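Local coordinates for putative p22 protein (Leishmania major, PDB 1YQF), which is of unknown function but belongs to the MAM33 (mitochondrial glycoprotein) family, to which human p32 also belongs, at residues Y97-N102 and D126-A131. Sequence-based numbering, arbitrary orientation.
Sequences YITQKN and DEAALA
Tyr97 and Thr99, two residues apart on one strand, turn the same way and meet Ala131 and Ala128, three residues apart on a short helix. With CG beside the backbone N and anti to the carbonyl carbon (chi1 -56°), the tyrosine ring extends to Ala131, whose methyl CB lies 4.2 Å from ring atom CD2. Ala131 O approaches the same ring obliquely, 3.5 Å from CE2. Phenol and carbonyl are joined through a water in the plane of the ring at its edge: it accepts a hydrogen bond from Tyr97 OH at 2.7 Å and donates one to Ala131 O, also at 2.7 Å. A tyrosine suits this place because its ring packs on a methyl while its hydroxyl donates to the water that also donates to Ala131 O.

In the fold, the helix 128-132 follows directly on the last strand of a six-stranded antiparallel meander and doubles back over one face of the sheet. It passes strand 105-113 to meet strand 92-99, with Glu127 at its N-cap position. Alanine fits here because a single methyl lets the helix come close, the CA atoms of Thr99 and Ala128 being 6.4 Å apart.

Both branches of Thr99 border the Ala128 methyl. With OG1 beside the backbone N (chi1 -68°), CG2 is left anti to that N and touches Ala128 CB at 3.9 Å. OG1 also hydrogen-bonds to Thr105 OG1 on the adjacent strand, its main partner, and weakly to Lys132 NZ. Beyond the strand, Asn102 lies at the exposed margin and packs on Lys200 of a second subunit.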
# COMPACT_ATOMS: atom_id res chain seq x y z
N TYR A 97 -11.05 -13.96 -11.99
CA TYR A 97 -10.20 -15.14 -11.90
C TYR A 97 -10.76 -16.26 -12.77
O TYR A 97 -11.95 -16.57 -12.71
CB TYR A 97 -10.06 -15.60 -10.45
CG TYR A 97 -9.55 -14.52 -9.52
CD1 TYR A 97 -10.44 -13.61 -8.93
CD2 TYR A 97 -8.20 -14.40 -9.22
CE1 TYR A 97 -9.98 -12.61 -8.07
CE2 TYR A 97 -7.73 -13.40 -8.37
CZ TYR A 97 -8.63 -12.51 -7.80
OH TYR A 97 -8.19 -11.53 -6.94
N ILE A 98 -9.90 -16.86 -13.57
CA ILE A 98 -10.27 -17.99 -14.42
C ILE A 98 -9.33 -19.13 -14.05
O ILE A 98 -8.14 -19.08 -14.35
CB ILE A 98 -10.13 -17.62 -15.92
CG1 ILE A 98 -10.98 -16.39 -16.24
CG2 ILE A 98 -10.54 -18.80 -16.80
CD1 ILE A 98 -10.94 -15.96 -17.69
N THR A 99 -9.87 -20.14 -13.38
CA THR A 99 -9.06 -21.26 -12.89
C THR A 99 -9.32 -22.52 -13.71
O THR A 99 -10.46 -22.96 -13.86
CB THR A 99 -9.38 -21.51 -11.40
OG1 THR A 99 -8.90 -20.41 -10.61
CG2 THR A 99 -8.60 -22.72 -10.86
N GLN A 100 -8.24 -23.10 -14.23
CA GLN A 100 -8.31 -24.33 -15.00
C GLN A 100 -8.42 -25.54 -14.07
O GLN A 100 -8.30 -25.41 -12.85
CB GLN A 100 -7.06 -24.49 -15.87
CG GLN A 100 -6.81 -23.34 -16.86
CD GLN A 100 -7.85 -23.24 -17.96
OE1 GLN A 100 -8.61 -24.17 -18.20
NE2 GLN A 100 -7.89 -22.10 -18.64
N LYS A 101 -8.67 -26.70 -14.65
CA LYS A 101 -8.78 -27.96 -13.91
C LYS A 101 -7.50 -28.25 -13.11
O LYS A 101 -7.56 -28.67 -11.95
CB LYS A 101 -9.09 -29.11 -14.87
CG LYS A 101 -9.26 -30.48 -14.21
CD LYS A 101 -10.13 -31.42 -15.04
CE LYS A 101 -9.52 -31.73 -16.41
NZ LYS A 101 -8.20 -32.43 -16.32
N ASN A 102 -6.34 -28.00 -13.73
CA ASN A 102 -5.05 -28.22 -13.08
C ASN A 102 -4.65 -27.16 -12.03
O ASN A 102 -3.61 -27.29 -11.39
CB ASN A 102 -3.95 -28.37 -14.13
CG ASN A 102 -3.51 -27.04 -14.73
OD1 ASN A 102 -4.29 -26.09 -14.83
ND2 ASN A 102 -2.25 -26.98 -15.15
N ASP A 126 0.35 -20.36 -10.85
CA ASP A 126 0.35 -21.82 -10.98
C ASP A 126 -0.81 -22.46 -10.22
O ASP A 126 -1.32 -23.49 -10.64
CB ASP A 126 1.68 -22.41 -10.50
CG ASP A 126 2.83 -22.09 -11.43
OD1 ASP A 126 2.69 -21.86 -12.66
OD2 ASP A 126 3.98 -22.05 -10.95
N GLU A 127 -1.21 -21.85 -9.11
CA GLU A 127 -2.28 -22.40 -8.27
C GLU A 127 -3.34 -21.38 -7.86
O GLU A 127 -3.04 -20.19 -7.66
CB GLU A 127 -1.69 -23.10 -7.04
CG GLU A 127 -0.92 -22.19 -6.10
CD GLU A 127 -0.27 -22.95 -4.96
OE1 GLU A 127 0.52 -23.88 -5.25
OE2 GLU A 127 -0.55 -22.63 -3.78
N ALA A 128 -4.57 -21.86 -7.75
CA ALA A 128 -5.73 -21.05 -7.39
C ALA A 128 -5.63 -20.31 -6.06
O ALA A 128 -6.00 -19.14 -5.98
CB ALA A 128 -6.99 -21.92 -7.40
N ALA A 129 -5.15 -20.98 -5.02
CA ALA A 129 -5.04 -20.37 -3.69
C ALA A 129 -4.04 -19.22 -3.69
O ALA A 129 -4.23 -18.22 -3.00
CB ALA A 129 -4.66 -21.40 -2.65
N LEU A 130 -2.98 -19.36 -4.47
CA LEU A 130 -1.98 -18.31 -4.60
C LEU A 130 -2.60 -17.04 -5.18
O LEU A 130 -2.24 -15.93 -4.78
CB LEU A 130 -0.84 -18.80 -5.50
CG LEU A 130 0.37 -17.89 -5.71
CD1 LEU A 130 1.02 -17.52 -4.39
CD2 LEU A 130 1.36 -18.59 -6.61
N ALA A 131 -3.54 -17.21 -6.10
CA ALA A 131 -4.24 -16.11 -6.75
C ALA A 131 -5.34 -15.50 -5.88
O ALA A 131 -5.50 -14.28 -5.83
CB ALA A 131 -4.83 -16.58 -8.06
O HOH W 1 -5.51 -11.70 -6.50